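Local coordinates for protein (auracyanin) (Chloroflexus aurantiacus, PDB 1QHQ), which carries a type I blue copper centre and probably acts as a soluble electron acceptor for the membrane-bound alternative complex III, at residues 37-48 with 104-115; 2-10 with 92-100. All coordinates share one frame; numbering follows the deposited sequence.

Interaction 1. Residues 37-48 with 104-115; sequences LPANTVVRLDFV and ESGSVTFRTPAP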
ATOM      1  N   LEU A  37       3.296  12.821   4.530  1.00 11.35           N
ATOM      2  CA  LEU A  37       4.039  12.435   5.770  1.00 10.78           C
ATOM      3  C   LEU A  37       5.419  13.096   5.662  1.00 11.45           C
ATOM      4  O   LEU A  37       5.970  13.250   4.589  1.00 12.31           O
ATOM      5  CB  LEU A  37       4.216  10.917   5.775  1.00 10.58           C
ATOM      6  CG  LEU A  37       2.965  10.032   5.902  1.00 10.16           C
ATOM      7  CD1 LEU A  37       3.343   8.595   5.583  1.00  9.41           C
ATOM      8  CD2 LEU A  37       2.423  10.166   7.338  1.00 11.94           C
ATOM      9  N   PRO A  38       6.051  13.303   6.828  1.00  9.70           N
ATOM     10  CA  PRO A  38       7.432  13.802   6.815  1.00 11.94           C
ATOM     11  C   PRO A  38       8.386  12.712   6.394  1.00 12.11           C
ATOM     12  O   PRO A  38       8.094  11.532   6.629  1.00 12.06           O
ATOM     13  CB  PRO A  38       7.647  14.214   8.266  1.00 10.41           C
ATOM     14  CG  PRO A  38       6.738  13.332   9.059  1.00 12.57           C
ATOM     15  CD  PRO A  38       5.509  13.118   8.153  1.00 10.30           C
ATOM     16  N   ALA A  39       9.540  13.085   5.869  1.00 10.72           N
ATOM     17  CA  ALA A  39      10.568  12.160   5.449  1.00 11.21           C
ATOM     18  C   ALA A  39      11.276  11.505   6.644  1.00 12.48           C
ATOM     19  O   ALA A  39      11.297  12.069   7.725  1.00 13.67           O
ATOM     20  CB  ALA A  39      11.631  12.876   4.597  1.00 10.46           C
ATOM     21  N   ASN A  40      11.800  10.338   6.390  1.00 11.86           N
ATOM     22  CA  ASN A  40      12.671   9.625   7.330  1.00 12.78           C
ATOM     23  C   ASN A  40      12.065   9.523   8.700  1.00 13.05           C
ATOM     24  O   ASN A  40      12.708   9.670   9.757  1.00 14.90           O
ATOM     25  CB  ASN A  40      14.047  10.352   7.388  1.00 17.94           C
ATOM     26  CG  ASN A  40      15.067   9.526   8.165  1.00 26.92           C
ATOM     27  OD1 ASN A  40      15.134   8.302   8.015  1.00 32.24           O
ATOM     28  ND2 ASN A  40      15.855  10.174   9.014  1.00 30.82           N
ATOM     29  N   THR A  41      10.774   9.175   8.768  1.00 11.53           N
ATOM     30  CA  THR A  41      10.006   9.058   9.965  1.00 11.98           C
ATOM     31  C   THR A  41       9.304   7.694  10.027  1.00 11.77           C
ATOM     32  O   THR A  41       8.901   7.183   8.973  1.00 12.03           O
ATOM     33  CB  THR A  41       8.854  10.135   9.967  1.00 12.42           C
ATOM     34  OG1 THR A  41       9.524  11.427   9.916  1.00 13.49           O
ATOM     35  CG2 THR A  41       8.052  10.025  11.225  1.00 14.31           C
ATOM     36  N   VAL A  42       9.258   7.092  11.191  1.00  9.80           N
ATOM     37  CA  VAL A  42       8.553   5.797  11.330  1.00  9.44           C
ATOM     38  C   VAL A  42       7.060   6.054  11.444  1.00  9.77           C
ATOM     39  O   VAL A  42       6.584   6.790  12.314  1.00 10.48           O
ATOM     40  CB  VAL A  42       9.012   5.002  12.555  1.00 10.54           C
ATOM     41  CG1 VAL A  42       8.317   3.643  12.642  1.00 12.76           C
ATOM     42  CG2 VAL A  42      10.541   4.805  12.477  1.00 14.10           C
ATOM     43  N   VAL A  43       6.322   5.413  10.526  1.00 10.11           N
ATOM     44  CA  VAL A  43       4.857   5.596  10.513  1.00  6.73           C
ATOM     45  C   VAL A  43       4.178   4.242  10.521  1.00  7.22           C
ATOM     46  O   VAL A  43       4.664   3.320   9.857  1.00  7.92           O
ATOM     47  CB  VAL A  43       4.399   6.340   9.221  1.00  8.17           C
ATOM     48  CG1 VAL A  43       2.905   6.379   9.109  0.50 11.41           C
ATOM     49  CG2 VAL A  43       5.029   7.732   9.196  0.50  2.92           C
ATOM     50  N   ARG A  44       3.121   4.095  11.304  1.00  8.42           N
ATOM     51  CA  ARG A  44       2.240   2.945  11.157  1.00  9.38           C
ATOM     52  C   ARG A  44       1.019   3.341  10.330  1.00  6.43           C
ATOM     53  O   ARG A  44       0.256   4.217  10.685  1.00  7.93           O
ATOM     54  CB  ARG A  44       1.789   2.350  12.493  1.00  8.43           C
ATOM     55  CG  ARG A  44       1.060   0.964  12.192  1.00  8.98           C
ATOM     56  CD  ARG A  44       0.505   0.429  13.509  1.00 10.18           C
ATOM     57  NE  ARG A  44      -0.609   1.211  13.991  1.00 12.87           N
ATOM     58  CZ  ARG A  44      -0.875   1.768  15.117  1.00 13.21           C
ATOM     59  NH1 ARG A  44      -0.002   1.627  16.166  1.00 14.60           N
ATOM     60  NH2 ARG A  44      -1.961   2.505  15.328  1.00 15.51           N
ATOM     61  N   LEU A  45       0.866   2.613   9.187  1.00  9.34           N
ATOM     62  CA  LEU A  45      -0.304   2.862   8.350  1.00 10.09           C
ATOM     63  C   LEU A  45      -1.335   1.748   8.628  1.00  6.94           C
ATOM     64  O   LEU A  45      -0.965   0.568   8.632  1.00  9.95           O
ATOM     65  CB  LEU A  45       0.129   2.767   6.873  1.00 10.03           C
ATOM     66  CG  LEU A  45      -0.952   3.096   5.832  0.50 11.39           C
ATOM     67  CD1 LEU A  45      -0.337   3.498   4.516  0.50 11.89           C
ATOM     68  CD2 LEU A  45      -1.885   1.892   5.639  0.50  7.28           C
ATOM     69  N   ASP A  46      -2.496   2.162   9.046  1.00  6.45           N
ATOM     70  CA  ASP A  46      -3.581   1.209   9.355  1.00  8.75           C
ATOM     71  C   ASP A  46      -4.566   1.222   8.154  1.00  9.85           C
ATOM     72  O   ASP A  46      -5.217   2.238   7.964  1.00 11.14           O
ATOM     73  CB  ASP A  46      -4.301   1.621  10.625  1.00 12.72           C
ATOM     74  CG  ASP A  46      -3.351   1.648  11.849  1.00 12.61           C
ATOM     75  OD1 ASP A  46      -2.434   0.834  11.831  1.00 11.27           O
ATOM     76  OD2 ASP A  46      -3.687   2.376  12.802  1.00 14.84           O
ATOM     77  N   PHE A  47      -4.639   0.099   7.451  1.00 10.01           N
ATOM     78  CA  PHE A  47      -5.611   0.041   6.312  1.00 11.19           C
ATOM     79  C   PHE A  47      -6.824  -0.796   6.745  1.00  9.78           C
ATOM     80  O   PHE A  47      -6.690  -1.948   7.160  1.00  9.45           O
ATOM     81  CB  PHE A  47      -4.900  -0.660   5.153  1.00  9.44           C
ATOM     82  CG  PHE A  47      -5.741  -0.764   3.890  1.00 12.30           C
ATOM     83  CD1 PHE A  47      -6.629   0.239   3.597  1.00 15.67           C
ATOM     84  CD2 PHE A  47      -5.626  -1.861   3.081  1.00 14.30           C
ATOM     85  CE1 PHE A  47      -7.465   0.139   2.467  1.00 20.25           C
ATOM     86  CE2 PHE A  47      -6.431  -1.941   1.940  1.00 14.56           C
ATOM     87  CZ  PHE A  47      -7.308  -0.943   1.632  1.00 13.68           C
ATOM     88  N   VAL A  48      -7.956  -0.110   6.838  1.00 11.66           N
ATOM     89  CA  VAL A  48      -9.217  -0.774   7.201  1.00 14.60           C
ATOM     90  C   VAL A  48     -10.042  -1.013   5.921  1.00 14.33           C
ATOM     91  O   VAL A  48     -10.339  -0.080   5.190  1.00 16.85           O
ATOM     92  CB  VAL A  48     -10.030   0.159   8.129  1.00 15.65           C
ATOM     93  CG1 VAL A  48     -11.283  -0.552   8.609  1.00 19.29           C
ATOM     94  CG2 VAL A  48      -9.148   0.561   9.334  1.00 19.69           C
ATOM     95  N   GLU A 104     -11.675  -6.918   6.914  1.00 11.29           N
ATOM     96  CA  GLU A 104     -10.394  -7.110   7.576  1.00 11.17           C
ATOM     97  C   GLU A 104      -9.626  -5.768   7.619  1.00 11.42           C
ATOM     98  O   GLU A 104      -9.936  -4.811   6.913  1.00 11.23           O
ATOM     99  CB  GLU A 104      -9.539  -8.155   6.843  1.00 10.02           C
ATOM    100  CG  GLU A 104     -10.026  -9.588   7.201  1.00 10.27           C
ATOM    101  CD  GLU A 104      -9.067 -10.639   6.749  1.00 15.69           C
ATOM    102  OE1 GLU A 104      -8.391 -10.455   5.719  1.00 17.29           O
ATOM    103  OE2 GLU A 104      -9.002 -11.732   7.381  1.00 21.09           O
ATOM    104  N   SER A 105      -8.726  -5.705   8.578  1.00  9.41           N
ATOM    105  CA  SER A 105      -7.860  -4.533   8.785  1.00  9.82           C
ATOM    106  C   SER A 105      -6.418  -5.033   8.972  1.00  9.12           C
ATOM    107  O   SER A 105      -6.205  -6.101   9.493  1.00 11.80           O
ATOM    108  CB  SER A 105      -8.277  -3.804  10.070  1.00 11.32           C
ATOM    109  OG  SER A 105      -9.548  -3.168   9.867  1.00 16.71           O
ATOM    110  N   GLY A 106      -5.490  -4.250   8.427  1.00  8.57           N
ATOM    111  CA  GLY A 106      -4.072  -4.704   8.548  1.00  8.52           C
ATOM    112  C   GLY A 106      -3.181  -3.465   8.509  1.00  9.51           C
ATOM    113  O   GLY A 106      -3.509  -2.448   7.907  1.00  9.03           O
ATOM    114  N   SER A 107      -2.038  -3.586   9.191  1.00 10.80           N
ATOM    115  CA  SER A 107      -1.146  -2.400   9.204  1.00  9.88           C
ATOM    116  C   SER A 107       0.180  -2.753   8.549  1.00  9.35           C
ATOM    117  O   SER A 107       0.592  -3.901   8.446  1.00 11.07           O
ATOM    118  CB  SER A 107      -0.896  -1.951  10.650  1.00 12.18           C
ATOM    119  OG  SER A 107      -2.130  -1.597  11.279  1.00 13.46           O
ATOM    120  N   VAL A 108       0.947  -1.663   8.307  1.00  8.47           N
ATOM    121  CA  VAL A 108       2.370  -1.824   7.980  1.00  6.69           C
ATOM    122  C   VAL A 108       3.150  -0.676   8.649  1.00 10.25           C
ATOM    123  O   VAL A 108       2.651   0.425   8.678  1.00  8.90           O
ATOM    124  CB  VAL A 108       2.652  -1.924   6.502  1.00  9.97           C
ATOM    125  CG1 VAL A 108       2.214  -0.712   5.707  1.00 11.49           C
ATOM    126  CG2 VAL A 108       4.117  -2.264   6.219  1.00 11.28           C
ATOM    127  N   THR A 109       4.281  -1.029   9.253  1.00  9.58           N
ATOM    128  CA  THR A 109       5.071   0.006   9.967  1.00  8.54           C
ATOM    129  C   THR A 109       6.385   0.158   9.224  1.00  9.21           C
ATOM    130  O   THR A 109       7.095  -0.831   8.990  1.00  8.96           O
ATOM    131  CB  THR A 109       5.333  -0.400  11.409  1.00  7.19           C
ATOM    132  OG1 THR A 109       4.058  -0.452  12.115  1.00 10.24           O
ATOM    133  CG2 THR A 109       6.229   0.639  12.126  1.00  9.47           C
ATOM    134  N   PHE A 110       6.648   1.377   8.773  1.00  7.87           N
ATOM    135  CA  PHE A 110       7.764   1.609   7.884  1.00  8.63           C
ATOM    136  C   PHE A 110       8.401   2.971   8.140  1.00  9.60           C
ATOM    137  O   PHE A 110       7.736   3.893   8.603  1.00 10.26           O
ATOM    138  CB  PHE A 110       7.373   1.447   6.415  1.00 10.95           C
ATOM    139  CG  PHE A 110       6.394   2.480   5.916  1.00  9.41           C
ATOM    140  CD1 PHE A 110       5.052   2.391   6.216  1.00 10.10           C
ATOM    141  CD2 PHE A 110       6.832   3.555   5.150  1.00  9.81           C
ATOM    142  CE1 PHE A 110       4.168   3.349   5.762  1.00 10.82           C
ATOM    143  CE2 PHE A 110       5.964   4.537   4.725  1.00  9.81           C
ATOM    144  CZ  PHE A 110       4.593   4.399   4.982  1.00 13.37           C
ATOM    145  N   ARG A 111       9.631   3.110   7.652  1.00 10.37           N
ATOM    146  CA  ARG A 111      10.282   4.426   7.647  1.00 11.80           C
ATOM    147  C   ARG A 111       9.998   5.090   6.294  1.00 10.31           C
ATOM    148  O   ARG A 111      10.232   4.515   5.243  1.00 12.30           O
ATOM    149  CB  ARG A 111      11.793   4.294   7.875  1.00 15.23           C
ATOM    150  CG  ARG A 111      12.474   5.670   7.971  0.50 15.80           C
ATOM    151  CD  ARG A 111      13.928   5.510   8.407  0.50 17.55           C
ATOM    152  NE  ARG A 111      14.021   4.841   9.707  0.50 18.87           N
ATOM    153  CZ  ARG A 111      13.949   5.477  10.869  0.50 16.36           C
ATOM    154  NH1 ARG A 111      13.749   6.797  10.872  0.50 16.49           N
ATOM    155  NH2 ARG A 111      14.015   4.841  12.023  0.50 15.54           N
ATOM    156  N   THR A 112       9.392   6.271   6.372  1.00 11.17           N
ATOM    157  CA  THR A 112       9.109   6.964   5.088  1.00  9.61           C
ATOM    158  C   THR A 112      10.421   7.266   4.369  1.00 12.07           C
ATOM    159  O   THR A 112      11.465   7.457   5.006  1.00 10.00           O
ATOM    160  CB  THR A 112       8.355   8.260   5.370  1.00 11.74           C
ATOM    161  OG1 THR A 112       9.152   9.020   6.308  1.00 11.03           O
ATOM    162  CG2 THR A 112       6.987   8.009   6.008  1.00 10.98           C
ATOM    163  N   PRO A 113      10.381   7.323   3.053  1.00 11.34           N
ATOM    164  CA  PRO A 113      11.516   7.619   2.211  1.00  8.88           C
ATOM    165  C   PRO A 113      11.889   9.094   2.211  1.00 10.90           C
ATOM    166  O   PRO A 113      11.416   9.858   3.066  1.00 10.81           O
ATOM    167  CB  PRO A 113      11.020   7.163   0.820  1.00 11.74           C
ATOM    168  CG  PRO A 113       9.562   7.549   0.876  1.00 10.62           C
ATOM    169  CD  PRO A 113       9.132   7.100   2.267  1.00 11.56           C
ATOM    170  N   ALA A 114      12.804   9.489   1.332  1.00 10.79           N
ATOM    171  CA  ALA A 114      13.238  10.919   1.270  1.00 11.23           C
ATOM    172  C   ALA A 114      12.120  11.800   0.772  1.00 11.38           C
ATOM    173  O   ALA A 114      11.148  11.279   0.164  1.00 12.09           O
ATOM    174  CB  ALA A 114      14.372  10.934   0.212  1.00 13.83           C
ATOM    175  N   PRO A 115      12.200  13.092   0.899  1.00 10.86           N
ATOM    176  CA  PRO A 115      11.179  14.015   0.426  1.00 10.25           C
ATOM    177  C   PRO A 115      10.965  13.763  -1.047  1.00  9.44           C
ATOM    178  O   PRO A 115      11.908  13.455  -1.799  1.00 11.85           O
ATOM    179  CB  PRO A 115      11.808  15.411   0.644  1.00 10.21           C
ATOM    180  CG  PRO A 115      12.652  15.155   1.893  1.00 11.36           C
ATOM    181  CD  PRO A 115      13.318  13.822   1.567  1.00  9.47           C
TER

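Interaction 2. Residues 2-10 with 92-100; sequences ANAPGGSNV and NALAWTAML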
ATOM      1  N   ALA A   2       1.884 -16.647   3.393  1.00 30.32           N
ATOM      2  CA  ALA A   2       2.777 -15.715   2.657  1.00 28.59           C
ATOM      3  C   ALA A   2       2.068 -14.390   2.377  1.00 27.08           C
ATOM      4  O   ALA A   2       2.664 -13.511   1.733  1.00 28.26           O
ATOM      5  CB  ALA A   2       3.271 -16.333   1.357  1.00 31.58           C
ATOM      6  N   ASN A   3       0.729 -14.425   2.406  1.00 25.25           N
ATOM      7  CA  ASN A   3      -0.004 -13.140   2.466  1.00 21.35           C
ATOM      8  C   ASN A   3       0.386 -12.395   3.732  1.00 21.74           C
ATOM      9  O   ASN A   3      -0.174 -12.603   4.813  1.00 20.72           O
ATOM     10  CB  ASN A   3      -1.520 -13.388   2.454  1.00 19.95           C
ATOM     11  CG  ASN A   3      -2.326 -12.128   2.470  1.00 19.12           C
ATOM     12  OD1 ASN A   3      -1.783 -11.033   2.192  1.00 18.74           O
ATOM     13  ND2 ASN A   3      -3.642 -12.190   2.703  1.00 16.86           N
ATOM     14  N   ALA A   4       1.353 -11.473   3.602  1.00 21.48           N
ATOM     15  CA  ALA A   4       1.841 -10.743   4.771  1.00 18.87           C
ATOM     16  C   ALA A   4       2.305  -9.339   4.344  1.00 17.26           C
ATOM     17  O   ALA A   4       2.666  -9.155   3.174  1.00 18.12           O
ATOM     18  CB  ALA A   4       3.030 -11.485   5.359  1.00 21.17           C
ATOM     19  N   PRO A   5       2.418  -8.471   5.308  1.00 15.99           N
ATOM     20  CA  PRO A   5       2.969  -7.125   5.052  1.00 15.93           C
ATOM     21  C   PRO A   5       4.423  -7.259   4.667  1.00 14.48           C
ATOM     22  O   PRO A   5       5.075  -8.283   4.940  1.00 16.90           O
ATOM     23  CB  PRO A   5       2.741  -6.381   6.338  1.00 14.53           C
ATOM     24  CG  PRO A   5       2.563  -7.408   7.404  1.00 14.83           C
ATOM     25  CD  PRO A   5       2.052  -8.651   6.717  1.00 14.71           C
ATOM     26  N   GLY A   6       5.015  -6.194   4.152  1.00 12.60           N
ATOM     27  CA  GLY A   6       6.433  -6.289   3.733  1.00 12.73           C
ATOM     28  C   GLY A   6       6.838  -4.942   3.117  1.00 14.07           C
ATOM     29  O   GLY A   6       6.154  -3.937   3.317  1.00 14.76           O
ATOM     30  N   GLY A   7       8.033  -4.935   2.551  1.00 15.35           N
ATOM     31  CA  GLY A   7       8.553  -3.730   1.912  1.00 14.02           C
ATOM     32  C   GLY A   7       9.983  -3.454   2.357  1.00 14.97           C
ATOM     33  O   GLY A   7      10.437  -3.798   3.435  1.00 15.22           O
ATOM     34  N   SER A   8      10.701  -2.744   1.449  1.00 14.03           N
ATOM     35  CA  SER A   8      12.078  -2.408   1.759  1.00 14.70           C
ATOM     36  C   SER A   8      12.211  -1.531   2.986  1.00 15.73           C
ATOM     37  O   SER A   8      13.272  -1.551   3.604  1.00 15.43           O
ATOM     38  CB  SER A   8      12.771  -1.740   0.562  1.00 13.23           C
ATOM     39  OG  SER A   8      12.143  -0.484   0.278  1.00 19.06           O
ATOM     40  N   ASN A   9      11.219  -0.720   3.311  1.00 13.10           N
ATOM     41  CA  ASN A   9      11.347   0.251   4.393  1.00 11.23           C
ATOM     42  C   ASN A   9      10.646  -0.173   5.676  1.00  8.89           C
ATOM     43  O   ASN A   9      10.520   0.629   6.604  1.00 11.68           O
ATOM     44  CB  ASN A   9      10.768   1.595   3.904  1.00  8.90           C
ATOM     45  CG  ASN A   9      11.734   2.287   2.933  1.00 12.79           C
ATOM     46  OD1 ASN A   9      12.446   1.655   2.154  1.00 14.31           O
ATOM     47  ND2 ASN A   9      11.730   3.617   2.983  1.00 15.70           N
ATOM     48  N   VAL A  10      10.183  -1.422   5.729  1.00 10.10           N
ATOM     49  CA  VAL A  10       9.547  -1.893   6.990  1.00 10.47           C
ATOM     50  C   VAL A  10      10.539  -1.882   8.132  1.00 14.63           C
ATOM     51  O   VAL A  10      11.693  -2.270   7.926  1.00 13.79           O
ATOM     52  CB  VAL A  10       8.998  -3.320   6.799  1.00 14.54           C
ATOM     53  CG1 VAL A  10       8.569  -3.965   8.089  1.00 18.02           C
ATOM     54  CG2 VAL A  10       7.786  -3.178   5.861  1.00 11.82           C
ATOM     55  N   ASN A  92      11.586  -1.607  -5.634  1.00 18.07           N
ATOM     56  CA  ASN A  92      10.813  -0.381  -5.592  1.00 17.00           C
ATOM     57  C   ASN A  92       9.477  -0.502  -4.888  1.00 15.50           C
ATOM     58  O   ASN A  92       8.631   0.412  -5.024  1.00 15.46           O
ATOM     59  CB  ASN A  92      10.638   0.172  -7.016  1.00 19.16           C
ATOM     60  CG  ASN A  92      11.985   0.593  -7.606  1.00 23.27           C
ATOM     61  OD1 ASN A  92      12.299   0.225  -8.748  1.00 25.00           O
ATOM     62  ND2 ASN A  92      12.784   1.288  -6.819  1.00 18.62           N
ATOM     63  N   ALA A  93       9.300  -1.519  -4.074  1.00 15.86           N
ATOM     64  CA  ALA A  93       8.117  -1.638  -3.209  1.00 14.24           C
ATOM     65  C   ALA A  93       8.519  -1.324  -1.764  1.00 13.89           C
ATOM     66  O   ALA A  93       9.217  -2.091  -1.104  1.00 13.84           O
ATOM     67  CB  ALA A  93       7.576  -3.064  -3.327  1.00 13.19           C
ATOM     68  N   LEU A  94       8.251  -0.094  -1.338  1.00 12.69           N
ATOM     69  CA  LEU A  94       8.708   0.425  -0.072  1.00 12.94           C
ATOM     70  C   LEU A  94       8.017  -0.198   1.136  1.00 12.58           C
ATOM     71  O   LEU A  94       8.641  -0.423   2.168  1.00 11.61           O
ATOM     72  CB  LEU A  94       8.542   1.946  -0.010  1.00 12.04           C
ATOM     73  CG  LEU A  94       9.324   2.759  -1.037  1.00 13.22           C
ATOM     74  CD1 LEU A  94       9.042   4.240  -0.891  1.00 12.27           C
ATOM     75  CD2 LEU A  94      10.818   2.490  -0.884  1.00 14.30           C
ATOM     76  N   ALA A  95       6.716  -0.437   1.017  1.00 11.04           N
ATOM     77  CA  ALA A  95       5.931  -0.991   2.101  1.00  9.61           C
ATOM     78  C   ALA A  95       4.571  -1.475   1.571  1.00  9.35           C
ATOM     79  O   ALA A  95       3.999  -0.876   0.666  1.00 11.15           O
ATOM     80  CB  ALA A  95       5.610   0.141   3.137  1.00 10.73           C
ATOM     81  N   TRP A  96       4.052  -2.527   2.207  1.00  9.50           N
ATOM     82  CA  TRP A  96       2.693  -2.953   1.865  1.00 11.27           C
ATOM     83  C   TRP A  96       2.048  -3.623   3.086  1.00  9.39           C
ATOM     84  O   TRP A  96       2.744  -4.209   3.916  1.00 10.67           O
ATOM     85  CB  TRP A  96       2.624  -3.868   0.669  1.00 13.00           C
ATOM     86  CG  TRP A  96       3.354  -5.159   0.773  1.00 12.71           C
ATOM     87  CD1 TRP A  96       2.853  -6.356   1.222  1.00 15.13           C
ATOM     88  CD2 TRP A  96       4.699  -5.434   0.341  1.00 13.03           C
ATOM     89  NE1 TRP A  96       3.838  -7.313   1.198  1.00 15.56           N
ATOM     90  CE2 TRP A  96       4.946  -6.804   0.569  1.00 15.68           C
ATOM     91  CE3 TRP A  96       5.692  -4.660  -0.258  1.00 14.68           C
ATOM     92  CZ2 TRP A  96       6.141  -7.409   0.219  1.00 17.14           C
ATOM     93  CZ3 TRP A  96       6.882  -5.261  -0.621  1.00 15.78           C
ATOM     94  CH2 TRP A  96       7.119  -6.621  -0.351  1.00 17.82           C
ATOM     95  N   THR A  97       0.722  -3.560   3.111  1.00  9.12           N
ATOM     96  CA  THR A  97      -0.043  -4.361   4.070  1.00 10.05           C
ATOM     97  C   THR A  97      -0.300  -5.741   3.397  1.00 12.47           C
ATOM     98  O   THR A  97      -0.252  -5.823   2.173  1.00 12.84           O
ATOM     99  CB  THR A  97      -1.407  -3.773   4.390  1.00  9.78           C
ATOM    100  OG1 THR A  97      -2.238  -3.779   3.194  1.00  9.15           O
ATOM    101  CG2 THR A  97      -1.365  -2.330   4.845  1.00  9.68           C
ATOM    102  N   ALA A  98      -0.709  -6.680   4.213  1.00 12.15           N
ATOM    103  CA  ALA A  98      -1.280  -7.926   3.692  1.00 10.72           C
ATOM    104  C   ALA A  98      -2.511  -7.564   2.839  1.00 10.67           C
ATOM    105  O   ALA A  98      -3.093  -6.503   2.898  1.00  9.63           O
ATOM    106  CB  ALA A  98      -1.731  -8.770   4.877  1.00 11.16           C
ATOM    107  N   MET A  99      -2.922  -8.594   2.077  1.00 13.25           N
ATOM    108  CA  MET A  99      -4.154  -8.454   1.279  1.00 12.90           C
ATOM    109  C   MET A  99      -5.341  -8.792   2.193  1.00  9.54           C
ATOM    110  O   MET A  99      -5.312  -9.851   2.825  1.00 14.86           O
ATOM    111  CB  MET A  99      -4.055  -9.445   0.114  1.00 11.72           C
ATOM    112  CG  MET A  99      -5.232  -9.293  -0.863  1.00 16.42           C
ATOM    113  SD  MET A  99      -5.258  -7.696  -1.667  1.00 13.47           S
ATOM    114  CE  MET A  99      -3.825  -7.764  -2.699  1.00 17.25           C
ATOM    115  N   LEU A 100      -6.247  -7.865   2.341  1.00 11.69           N
ATOM    116  CA  LEU A 100      -7.281  -7.926   3.350  1.00 11.66           C
ATOM    117  C   LEU A 100      -8.642  -8.284   2.746  1.00 14.72           C
ATOM    118  O   LEU A 100      -9.060  -7.666   1.776  1.00 14.62           O
ATOM    119  CB  LEU A 100      -7.433  -6.506   3.987  1.00 13.91           C
ATOM    120  CG  LEU A 100      -6.098  -5.993   4.574  1.00 12.12           C
ATOM    121  CD1 LEU A 100      -6.298  -4.580   5.086  1.00 10.55           C
ATOM    122  CD2 LEU A 100      -5.613  -6.898   5.697  1.00 13.25           C
TER

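Interaction 1. Residues 37-48 with 104-115
Strands 42-48 and 104-111 run antiparallel, their axes 4.6 Å apart at closest and 158° between their directions, with hydrogen-bonded pairs V43-F110, L45-V108 and F47-G106. They are neighbours in one sheet of the cupredoxin beta-sandwich. L45, F47, V108 and F110 point to the inner side, where F47 packs against the copper ligand H57; F110 presents a ring edge to CB of L45. V42, R44, D46, S107, T109 and R111 occupy the other side. There D46 OD1 is gripped twice: R44 NE reaches its syn lone pair at 2.9 Å, and S107 OG donates from the anti side at 2.5 Å, 33° out of the carboxylate plane. R44 NH2 meets D46 OD2 at 3.1 Å in the guanidinium plane, completing a side-on, two-nitrogen salt bridge. With an alanine here instead of D46, the R44 guanidinium would probably lose its carboxylate mate and be freer to turn, and S107 OG would lose its acceptor. In the conformer modelled here, V42 CG2 lies over one face of the R111 guanidinium, whose NH2 forms a salt bridge with E13. At the turn end, chi1 of 55° sets T112 OG1 between its backbone N and carbonyl carbon, where it accepts from T41 N at 3.0 Å and, tying this sheet to the end of strand 34-38 in the other, donates to an in-plane lone pair of P38 O at 2.7 Å.

Interaction 2. Residues 2-10 with 92-100
N3 OD1 takes the amide hydrogen of M99 N at 2.7 Å, in the carbonyl plane and on a lone pair, while N3 ND2 returns a nearly straight bond (172°) to M99 O at 2.9 Å. The side-chain amide thus binds both backbone polar groups of one residue, its CG reaching across because it stands anti to the backbone N (chi1 -178°). Next along, the W96 indole turns its NE1 to A4 O at 2.9 Å, and the main chain of G6 and G7 passes over one ring face. G6 C sits 3.4 Å above the ring plane, and G6 CA makes a CH-pi contact with the six-membered ring; a side chain on G6 would run into W96 CZ2. G6 and W96 also exchange two backbone bonds, a single antiparallel bridge. In the turn from G7 to V10, S8 N binds A93 O at 3.0 Å and N9 N binds L94 O at 2.8 Å. L94 CD2 packs against both S8 OG and N9 OD1, which are hydrogen-bonded to each other. The N-terminal segment lies along edge strand 93-96 of the five-stranded cupredoxin sheet, where a classic beta bulge sets L94 and A95 opposite the single residue L61.

Interaction 1 joins neighbouring strands of one cupredoxin sheet through a regular register, its inner side chains buried and its charged ones on the opposite side; its loop end also reaches strand 34-38 of the five-stranded sheet. Interaction 2 lays an irregular N-terminal segment along the edge strand of that second sheet, relying on one short bridge, a few scattered backbone bonds, an asparagine amide and a tryptophan face. Both are partly buried, their centres about 11 Å apart. They meet directly: N9 O probably accepts from R111 N at 2.8 Å, so residues 2-10 touch both sheets, while A95 packs on F110 and L100 on F47. The nearest side-chain atoms of F47 and M99 are each about 6 Å from the copper ion.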